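Local coordinates for protein beta-mannosidase (Trichoderma harzianum, PDB 4CVU) that probably hydrolyses terminal beta-linked mannose residues from the non-reducing ends of mannosides, as a fungal glycosidase of glycoside hydrolase family 2, at residues A[685-690]-A[735-740]; A[681-686]-A[703-708]. One frame throughout, in Å; residues are numbered along the deposited sequence.

Interaction 1 of 2, residues A[685-690]-A[735-740]; sequences SEIQFY and RTYEHV
Ile687, on helix 664-692, presses its branched side chain against Thr736 and Tyr737, where helix 729-736 ends. Both of its arms are used. With CG1 beside the backbone N (chi1 -68°), CG2 falls anti to that N and reaches the methyl of Thr736, with CG2 of each residue 3.7 Å apart. The same Ile687 CG2 sits 3.6 Å from CE1 of Tyr737, approaching the ring obliquely. The other arm is extended, and Ile687 CD1 continues along the same side of the phenol, 3.7 Å from Tyr737 CZ. The isoleucine therefore spans the CD1-CE1-CZ side of the phenol, the two side chains crossing at about a right angle.

Thr736 divides its branches by chemistry. Its methyl faces Ile687 and also touches the Gln688 backbone, 4.1 Å from CG2 to N, whereas OG1 stays beside its own backbone N and bonds back to the carbonyl of Val732, one helical turn earlier. Gln688 adds a looser margin: its CB is 4.3 Å from Thr736 CG2, and its amide is carried off to the carbonyl of Ala744 on strand 740-747. Tyr737 is the first residue to leave helical geometry, and its phenol runs back past Ile687 to place OH on the hydroxyl of Ser703. Carbonyls of Thr736 and Glu738 meanwhile bond to Arg691, farther along the first helix.

No hydrogen bond joins 685-690 to 735-740, and the touching residues are buried. Cohesion between these segments accordingly comes from methyl-methyl and methyl-ring dispersion, while Thr736 OG1, Tyr737 OH and Gln688 NE2 find their partners outside the two segments; the fit should depend on shape more than on charge.

Interaction 2 of 2, residues A[681-686]-A[703-708]; sequences DMYKSE and SLYWQL
Tyr683 of helix 664-692 drives the edge of its ring toward the face of Tyr705 on strand 702-705. The pair is an offset edge-to-face stack, centroids 5.6 Å apart and planes at 71°. The CD2-CE2 side leads: Tyr683 CD2 is 3.7 Å from Tyr705 CB, and Tyr683 CE2 is 3.8 Å from Tyr705 CD1. Farther out, Tyr683 OH comes 2.8 Å from the carbonyl O of Trp706, which lies near the plane of the phenol at its edge, a probable hydrogen bond. The same hydroxyl is bonded to the backbone N of Phe597, so it ties two chain segments together.

Torsions set this up. Tyr683 CG is anti to its carbonyl carbon (chi1 -76°), sending the ring out from the helix, while Tyr705 CG sits between its backbone N and carbonyl carbon (chi1 72°), which presents the ring face. A leucine in place of Tyr683 would probably leave the Trp706 carbonyl and the backbone N of Phe597 without this hydroxyl and the Tyr705 face without its aromatic edge.

In the next shell, Tyr705 OH bonds to Gln414, and the Tyr705 backbone pairs with Gly386 and Asn388 of strand 380-389. Beyond Trp706 the peptide bond to Gln707 is cis, and Gln707 CB rests on one face of the indole. A weak bond of 2.7 Å runs from Trp706 NE1 to Gln707 OE1. The indole also meets Trp422 edge-to-face.

Strand 702-705 is parallel to strand 380-389, closing the (beta/alpha)8 barrel expected of family 2 glycosidases. A tryptophan followed by a non-proline cis peptide, at or just beyond the last barrel strand, recurs in clan GH-A enzymes, where the tryptophan borders the -1 subsite; Trp706 probably does so here.

Both contacts are buried and both hang on helix 664-692, whose successive turns face different partners: interaction 2 meets the barrel strand 702-705, interaction 1 the end of helix 729-736, which follows that strand in the chain. Their centres are 9 Å apart, and Ser685 and Glu686 belong to both. They also touch directly: Thr736 OG1 packs 3.7 Å from Lys684 CG, and Ile687 CG1 lies against Ser703 OG. Interaction 1 consists of methyl groups packed on one another and on a tyrosine ring, at the end of helix 729-736 on the outer layer of the barrel; interaction 2, nearer the chain centre, is aromatic and includes a polar link to the backbone carbonyl of Trp706.

Interaction 1 of 2, residues A[685-690]-A[735-740]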
ATOM      1  N   SER A 685     -20.728 -28.067   9.306  1.00 37.44           N
ATOM      2  CA  SER A 685     -22.026 -28.674   9.050  1.00 38.22           C
ATOM      3  C   SER A 685     -21.981 -29.747   7.928  1.00 40.13           C
ATOM      4  O   SER A 685     -22.675 -30.811   8.005  1.00 42.21           O
ATOM      5  CB  SER A 685     -23.053 -27.602   8.723  1.00 38.29           C
ATOM      6  OG  SER A 685     -24.350 -28.181   8.555  1.00 36.35           O
ATOM      7  N   GLU A 686     -21.193 -29.495   6.878  1.00 36.87           N
ATOM      8  CA  GLU A 686     -21.062 -30.473   5.832  1.00 36.63           C
ATOM      9  C   GLU A 686     -20.151 -31.608   6.243  1.00 35.38           C
ATOM     10  O   GLU A 686     -20.482 -32.755   6.042  1.00 34.30           O
ATOM     11  CB  GLU A 686     -20.614 -29.850   4.503  1.00 35.18           C
ATOM     12  CG  GLU A 686     -21.692 -29.009   3.858  1.00 35.13           C
ATOM     13  CD  GLU A 686     -21.365 -28.560   2.460  1.00 35.08           C
ATOM     14  OE1 GLU A 686     -20.907 -29.347   1.643  1.00 34.23           O
ATOM     15  OE2 GLU A 686     -21.618 -27.396   2.153  1.00 38.43           O
ATOM     16  N   ILE A 687     -18.982 -31.304   6.813  1.00 35.15           N
ATOM     17  CA  ILE A 687     -18.064 -32.363   7.152  1.00 34.98           C
ATOM     18  C   ILE A 687     -18.642 -33.412   8.121  1.00 36.19           C
ATOM     19  O   ILE A 687     -18.393 -34.601   7.963  1.00 36.98           O
ATOM     20  CB  ILE A 687     -16.774 -31.822   7.789  1.00 34.88           C
ATOM     21  CG1 ILE A 687     -15.976 -31.047   6.732  1.00 34.50           C
ATOM     22  CG2 ILE A 687     -15.992 -33.023   8.316  1.00 35.33           C
ATOM     23  CD1 ILE A 687     -14.785 -30.256   7.266  1.00 35.03           C
ATOM     24  N   GLN A 688     -19.339 -32.963   9.162  1.00 38.35           N
ATOM     25  CA  GLN A 688     -19.909 -33.893  10.131  1.00 40.24           C
ATOM     26  C   GLN A 688     -20.998 -34.754   9.461  1.00 40.02           C
ATOM     27  O   GLN A 688     -21.171 -35.908   9.793  1.00 41.47           O
ATOM     28  CB  GLN A 688     -20.474 -33.156  11.340  1.00 41.22           C
ATOM     29  CG  GLN A 688     -21.689 -32.272  11.083  1.00 40.86           C
ATOM     30  CD  GLN A 688     -22.199 -31.584  12.343  1.00 42.09           C
ATOM     31  OE1 GLN A 688     -21.428 -31.130  13.201  1.00 40.25           O
ATOM     32  NE2 GLN A 688     -23.529 -31.512  12.467  1.00 42.80           N
ATOM     33  N   PHE A 689     -21.707 -34.186   8.503  1.00 39.48           N
ATOM     34  CA  PHE A 689     -22.724 -34.949   7.736  1.00 39.33           C
ATOM     35  C   PHE A 689     -22.082 -36.000   6.796  1.00 38.71           C
ATOM     36  O   PHE A 689     -22.529 -37.140   6.716  1.00 37.48           O
ATOM     37  CB  PHE A 689     -23.601 -33.971   6.949  1.00 40.65           C
ATOM     38  CG  PHE A 689     -24.444 -34.614   5.900  1.00 39.64           C
ATOM     39  CD1 PHE A 689     -25.705 -35.069   6.190  1.00 40.36           C
ATOM     40  CD2 PHE A 689     -23.960 -34.755   4.612  1.00 41.18           C
ATOM     41  CE1 PHE A 689     -26.471 -35.656   5.230  1.00 41.64           C
ATOM     42  CE2 PHE A 689     -24.719 -35.370   3.635  1.00 41.30           C
ATOM     43  CZ  PHE A 689     -25.977 -35.814   3.946  1.00 41.64           C
ATOM     44  N   TYR A 690     -21.003 -35.616   6.123  1.00 36.84           N
ATOM     45  CA  TYR A 690     -20.254 -36.567   5.289  1.00 37.35           C
ATOM     46  C   TYR A 690     -19.660 -37.710   6.137  1.00 37.38           C
ATOM     47  O   TYR A 690     -19.767 -38.885   5.772  1.00 37.33           O
ATOM     48  CB  TYR A 690     -19.137 -35.882   4.477  1.00 35.56           C
ATOM     49  CG  TYR A 690     -19.616 -34.851   3.483  1.00 35.43           C
ATOM     50  CD1 TYR A 690     -20.752 -35.072   2.699  1.00 35.27           C
ATOM     51  CD2 TYR A 690     -18.953 -33.603   3.361  1.00 35.32           C
ATOM     52  CE1 TYR A 690     -21.213 -34.095   1.826  1.00 35.95           C
ATOM     53  CE2 TYR A 690     -19.411 -32.638   2.486  1.00 34.65           C
ATOM     54  CZ  TYR A 690     -20.536 -32.877   1.719  1.00 35.05           C
ATOM     55  OH  TYR A 690     -21.002 -31.899   0.819  1.00 34.51           O
ATOM     56  N   ARG A 735     -10.998 -29.614  14.326  1.00 36.09           N
ATOM     57  CA  ARG A 735     -11.770 -30.280  15.364  1.00 37.68           C
ATOM     58  C   ARG A 735     -12.676 -31.274  14.707  1.00 37.66           C
ATOM     59  O   ARG A 735     -12.865 -32.396  15.221  1.00 37.64           O
ATOM     60  CB  ARG A 735     -12.627 -29.311  16.189  1.00 37.81           C
ATOM     61  CG  ARG A 735     -11.859 -28.497  17.232  1.00 38.50           C
ATOM     62  CD  ARG A 735     -12.851 -27.865  18.227  1.00 38.56           C
ATOM     63  NE  ARG A 735     -13.708 -26.852  17.610  1.00 37.41           N
ATOM     64  CZ  ARG A 735     -13.395 -25.557  17.502  1.00 38.74           C
ATOM     65  NH1 ARG A 735     -12.237 -25.081  17.990  1.00 37.90           N
ATOM     66  NH2 ARG A 735     -14.247 -24.726  16.909  1.00 39.79           N
ATOM     67  N   THR A 736     -13.234 -30.873  13.571  1.00 38.79           N
ATOM     68  CA  THR A 736     -14.211 -31.721  12.906  1.00 38.87           C
ATOM     69  C   THR A 736     -13.539 -32.880  12.126  1.00 38.42           C
ATOM     70  O   THR A 736     -14.231 -33.792  11.708  1.00 40.16           O
ATOM     71  CB  THR A 736     -15.148 -30.894  11.982  1.00 38.36           C
ATOM     72  OG1 THR A 736     -15.443 -29.645  12.592  1.00 38.62           O
ATOM     73  CG2 THR A 736     -16.463 -31.630  11.714  1.00 37.08           C
ATOM     74  N   TYR A 737     -12.225 -32.809  11.918  1.00 38.58           N
ATOM     75  CA  TYR A 737     -11.450 -33.904  11.342  1.00 40.23           C
ATOM     76  C   TYR A 737     -10.722 -34.762  12.430  1.00 42.55           C
ATOM     77  O   TYR A 737      -9.860 -35.583  12.133  1.00 40.95           O
ATOM     78  CB  TYR A 737     -10.439 -33.370  10.305  1.00 41.26           C
ATOM     79  CG  TYR A 737     -11.000 -33.029   8.905  1.00 39.27           C
ATOM     80  CD1 TYR A 737     -12.189 -33.568   8.435  1.00 39.59           C
ATOM     81  CD2 TYR A 737     -10.280 -32.231   8.039  1.00 41.02           C
ATOM     82  CE1 TYR A 737     -12.650 -33.299   7.142  1.00 39.44           C
ATOM     83  CE2 TYR A 737     -10.735 -31.964   6.743  1.00 40.79           C
ATOM     84  CZ  TYR A 737     -11.943 -32.492   6.312  1.00 39.16           C
ATOM     85  OH  TYR A 737     -12.414 -32.222   5.043  1.00 37.66           O
ATOM     86  N   GLU A 738     -11.050 -34.545  13.697  1.00 41.54           N
ATOM     87  CA  GLU A 738     -10.464 -35.369  14.748  1.00 44.24           C
ATOM     88  C   GLU A 738     -10.949 -36.829  14.600  1.00 42.02           C
ATOM     89  O   GLU A 738     -12.000 -37.103  14.002  1.00 41.46           O
ATOM     90  CB  GLU A 738     -10.821 -34.813  16.138  1.00 45.24           C
ATOM     91  CG  GLU A 738     -10.027 -33.568  16.526  1.00 46.66           C
ATOM     92  CD  GLU A 738     -10.118 -33.252  17.997  1.00 48.61           C
ATOM     93  OE1 GLU A 738      -9.737 -34.122  18.780  1.00 60.30           O
ATOM     94  OE2 GLU A 738     -10.588 -32.192  18.386  1.00 48.52           O
ATOM     95  N   HIS A 739     -10.156 -37.755  15.133  1.00 43.88           N
ATOM     96  CA  HIS A 739     -10.448 -39.197  14.990  1.00 42.16           C
ATOM     97  C   HIS A 739     -11.827 -39.578  15.494  1.00 41.78           C
ATOM     98  O   HIS A 739     -12.521 -40.315  14.847  1.00 43.85           O
ATOM     99  CB  HIS A 739      -9.369 -40.048  15.660  1.00 43.40           C
ATOM    100  CG  HIS A 739      -8.030 -39.933  15.009  1.00 43.07           C
ATOM    101  ND1 HIS A 739      -7.773 -40.401  13.737  1.00 42.37           N
ATOM    102  CD2 HIS A 739      -6.873 -39.390  15.452  1.00 43.74           C
ATOM    103  CE1 HIS A 739      -6.511 -40.147  13.426  1.00 42.37           C
ATOM    104  NE2 HIS A 739      -5.941 -39.546  14.451  1.00 43.55           N
ATOM    105  N   VAL A 740     -12.213 -39.050  16.658  1.00 43.08           N
ATOM    106  CA  VAL A 740     -13.498 -39.333  17.294  1.00 43.18           C
ATOM    107  C   VAL A 740     -14.166 -37.990  17.643  1.00 42.30           C
ATOM    108  O   VAL A 740     -13.596 -37.188  18.377  1.00 44.05           O
ATOM    109  CB  VAL A 740     -13.284 -40.174  18.580  1.00 44.81           C
ATOM    110  CG1 VAL A 740     -14.595 -40.679  19.143  1.00 45.35           C
ATOM    111  CG2 VAL A 740     -12.362 -41.356  18.308  1.00 46.07           C
TER

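Interaction 2 of 2, residues A[681-686]-A[703-708]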
ATOM      1  N   ASP A 681     -18.637 -22.500   9.891  1.00 34.29           N
ATOM      2  CA  ASP A 681     -19.792 -23.205  10.441  1.00 36.61           C
ATOM      3  C   ASP A 681     -20.455 -24.049   9.351  1.00 36.63           C
ATOM      4  O   ASP A 681     -20.944 -25.146   9.625  1.00 37.98           O
ATOM      5  CB  ASP A 681     -20.765 -22.199  11.077  1.00 36.45           C
ATOM      6  CG  ASP A 681     -20.395 -21.837  12.536  1.00 37.67           C
ATOM      7  OD1 ASP A 681     -19.597 -22.567  13.150  1.00 38.65           O
ATOM      8  OD2 ASP A 681     -20.903 -20.807  13.075  1.00 37.41           O
ATOM      9  N   MET A 682     -20.559 -23.502   8.142  1.00 37.33           N
ATOM     10  CA  MET A 682     -21.087 -24.289   7.010  1.00 39.48           C
ATOM     11  C   MET A 682     -20.209 -25.505   6.670  1.00 37.84           C
ATOM     12  O   MET A 682     -20.739 -26.576   6.456  1.00 38.38           O
ATOM     13  CB  MET A 682     -21.358 -23.430   5.776  1.00 41.65           C
ATOM     14  CG  MET A 682     -22.282 -24.130   4.768  1.00 45.98           C
ATOM     15  SD  MET A 682     -22.428 -23.266   3.187  1.00 46.93           S
ATOM     16  CE  MET A 682     -20.733 -23.394   2.664  1.00 50.36           C
ATOM     17  N   TYR A 683     -18.880 -25.360   6.671  1.00 37.01           N
ATOM     18  CA  TYR A 683     -18.023 -26.495   6.354  1.00 37.34           C
ATOM     19  C   TYR A 683     -18.161 -27.575   7.425  1.00 37.99           C
ATOM     20  O   TYR A 683     -18.301 -28.764   7.106  1.00 37.94           O
ATOM     21  CB  TYR A 683     -16.538 -26.079   6.182  1.00 37.86           C
ATOM     22  CG  TYR A 683     -16.218 -25.390   4.875  1.00 36.18           C
ATOM     23  CD1 TYR A 683     -17.004 -24.346   4.415  1.00 36.50           C
ATOM     24  CD2 TYR A 683     -15.080 -25.702   4.159  1.00 35.60           C
ATOM     25  CE1 TYR A 683     -16.701 -23.684   3.245  1.00 35.25           C
ATOM     26  CE2 TYR A 683     -14.760 -25.022   2.993  1.00 36.04           C
ATOM     27  CZ  TYR A 683     -15.581 -24.013   2.565  1.00 35.27           C
ATOM     28  OH  TYR A 683     -15.321 -23.331   1.413  1.00 35.82           O
ATOM     29  N   LYS A 684     -18.175 -27.147   8.696  1.00 38.20           N
ATOM     30  CA  LYS A 684     -18.410 -28.040   9.844  1.00 37.70           C
ATOM     31  C   LYS A 684     -19.689 -28.812   9.644  1.00 37.66           C
ATOM     32  O   LYS A 684     -19.737 -30.036   9.812  1.00 36.29           O
ATOM     33  CB  LYS A 684     -18.512 -27.220  11.112  1.00 37.12           C
ATOM     34  CG  LYS A 684     -18.799 -27.991  12.367  1.00 39.07           C
ATOM     35  CD  LYS A 684     -19.344 -27.057  13.455  1.00 39.70           C
ATOM     36  CE  LYS A 684     -19.669 -27.759  14.726  1.00 39.98           C
ATOM     37  NZ  LYS A 684     -20.200 -26.803  15.750  1.00 40.21           N
ATOM     38  N   SER A 685     -20.728 -28.067   9.306  1.00 37.44           N
ATOM     39  CA  SER A 685     -22.026 -28.674   9.050  1.00 38.22           C
ATOM     40  C   SER A 685     -21.981 -29.747   7.928  1.00 40.13           C
ATOM     41  O   SER A 685     -22.675 -30.811   8.005  1.00 42.21           O
ATOM     42  CB  SER A 685     -23.053 -27.602   8.723  1.00 38.29           C
ATOM     43  OG  SER A 685     -24.350 -28.181   8.555  1.00 36.35           O
ATOM     44  N   GLU A 686     -21.193 -29.495   6.878  1.00 36.87           N
ATOM     45  CA  GLU A 686     -21.062 -30.473   5.832  1.00 36.63           C
ATOM     46  C   GLU A 686     -20.151 -31.608   6.243  1.00 35.38           C
ATOM     47  O   GLU A 686     -20.482 -32.755   6.042  1.00 34.30           O
ATOM     48  CB  GLU A 686     -20.614 -29.850   4.503  1.00 35.18           C
ATOM     49  CG  GLU A 686     -21.692 -29.009   3.858  1.00 35.13           C
ATOM     50  CD  GLU A 686     -21.365 -28.560   2.460  1.00 35.08           C
ATOM     51  OE1 GLU A 686     -20.907 -29.347   1.643  1.00 34.23           O
ATOM     52  OE2 GLU A 686     -21.618 -27.396   2.153  1.00 38.43           O
ATOM     53  N   SER A 703     -13.780 -36.668   2.802  1.00 33.14           N
ATOM     54  CA  SER A 703     -14.101 -35.269   2.820  1.00 32.37           C
ATOM     55  C   SER A 703     -12.890 -34.479   2.405  1.00 33.22           C
ATOM     56  O   SER A 703     -11.896 -34.456   3.168  1.00 33.39           O
ATOM     57  CB  SER A 703     -14.468 -34.847   4.220  1.00 32.59           C
ATOM     58  OG  SER A 703     -14.694 -33.450   4.307  1.00 31.98           O
ATOM     59  N   LEU A 704     -12.972 -33.840   1.238  1.00 32.26           N
ATOM     60  CA  LEU A 704     -11.928 -32.880   0.791  1.00 33.14           C
ATOM     61  C   LEU A 704     -12.573 -31.545   0.500  1.00 33.34           C
ATOM     62  O   LEU A 704     -13.158 -31.329  -0.566  1.00 34.82           O
ATOM     63  CB  LEU A 704     -11.196 -33.394  -0.459  1.00 32.55           C
ATOM     64  CG  LEU A 704     -10.624 -34.810  -0.427  1.00 32.63           C
ATOM     65  CD1 LEU A 704     -10.033 -35.223  -1.770  1.00 32.95           C
ATOM     66  CD2 LEU A 704      -9.597 -34.989   0.665  1.00 32.83           C
ATOM     67  N   TYR A 705     -12.499 -30.630   1.442  1.00 33.90           N
ATOM     68  CA  TYR A 705     -13.141 -29.341   1.227  1.00 34.31           C
ATOM     69  C   TYR A 705     -12.454 -28.488   0.147  1.00 35.04           C
ATOM     70  O   TYR A 705     -11.244 -28.621  -0.145  1.00 33.81           O
ATOM     71  CB  TYR A 705     -13.345 -28.600   2.552  1.00 34.43           C
ATOM     72  CG  TYR A 705     -12.106 -28.005   3.255  1.00 34.04           C
ATOM     73  CD1 TYR A 705     -11.476 -26.877   2.761  1.00 33.97           C
ATOM     74  CD2 TYR A 705     -11.624 -28.553   4.447  1.00 34.42           C
ATOM     75  CE1 TYR A 705     -10.384 -26.309   3.440  1.00 33.97           C
ATOM     76  CE2 TYR A 705     -10.544 -27.994   5.121  1.00 34.16           C
ATOM     77  CZ  TYR A 705      -9.928 -26.876   4.616  1.00 33.86           C
ATOM     78  OH  TYR A 705      -8.844 -26.305   5.277  1.00 35.97           O
ATOM     79  N   TRP A 706     -13.260 -27.626  -0.462  1.00 34.84           N
ATOM     80  CA  TRP A 706     -12.778 -26.645  -1.438  1.00 34.25           C
ATOM     81  C   TRP A 706     -12.654 -25.307  -0.710  1.00 34.81           C
ATOM     82  O   TRP A 706     -13.675 -24.753  -0.293  1.00 32.48           O
ATOM     83  CB  TRP A 706     -13.743 -26.534  -2.656  1.00 34.38           C
ATOM     84  CG  TRP A 706     -13.079 -25.666  -3.655  1.00 35.13           C
ATOM     85  CD1 TRP A 706     -13.117 -24.324  -3.700  1.00 35.22           C
ATOM     86  CD2 TRP A 706     -12.109 -26.071  -4.634  1.00 35.58           C
ATOM     87  NE1 TRP A 706     -12.281 -23.845  -4.655  1.00 34.91           N
ATOM     88  CE2 TRP A 706     -11.646 -24.903  -5.257  1.00 35.60           C
ATOM     89  CE3 TRP A 706     -11.628 -27.303  -5.067  1.00 35.28           C
ATOM     90  CZ2 TRP A 706     -10.733 -24.923  -6.266  1.00 35.46           C
ATOM     91  CZ3 TRP A 706     -10.692 -27.332  -6.076  1.00 35.21           C
ATOM     92  CH2 TRP A 706     -10.246 -26.140  -6.669  1.00 35.87           C
ATOM     93  N   GLN A 707     -11.462 -24.724  -0.519  1.00 33.62           N
ATOM     94  CA  GLN A 707     -10.174 -25.148  -1.016  1.00 33.93           C
ATOM     95  C   GLN A 707      -9.199 -24.902   0.129  1.00 32.56           C
ATOM     96  O   GLN A 707      -9.518 -24.169   1.075  1.00 31.56           O
ATOM     97  CB  GLN A 707      -9.740 -24.309  -2.229  1.00 33.44           C
ATOM     98  CG  GLN A 707      -9.670 -22.816  -1.962  1.00 33.96           C
ATOM     99  CD  GLN A 707      -9.669 -21.945  -3.204  1.00 34.30           C
ATOM    100  OE1 GLN A 707     -10.694 -21.778  -3.849  1.00 34.00           O
ATOM    101  NE2 GLN A 707      -8.516 -21.355  -3.528  1.00 33.11           N
ATOM    102  N   LEU A 708      -8.043 -25.555   0.088  1.00 32.28           N
ATOM    103  CA  LEU A 708      -7.131 -25.443   1.198  1.00 33.39           C
ATOM    104  C   LEU A 708      -6.645 -24.025   1.260  1.00 34.63           C
ATOM    105  O   LEU A 708      -6.675 -23.397   2.321  1.00 36.53           O
ATOM    106  CB  LEU A 708      -5.932 -26.399   1.037  1.00 33.50           C
ATOM    107  CG  LEU A 708      -4.715 -26.134   1.976  1.00 32.45           C
ATOM    108  CD1 LEU A 708      -5.030 -26.523   3.391  1.00 32.82           C
ATOM    109  CD2 LEU A 708      -3.543 -26.943   1.534  1.00 32.70           C
TER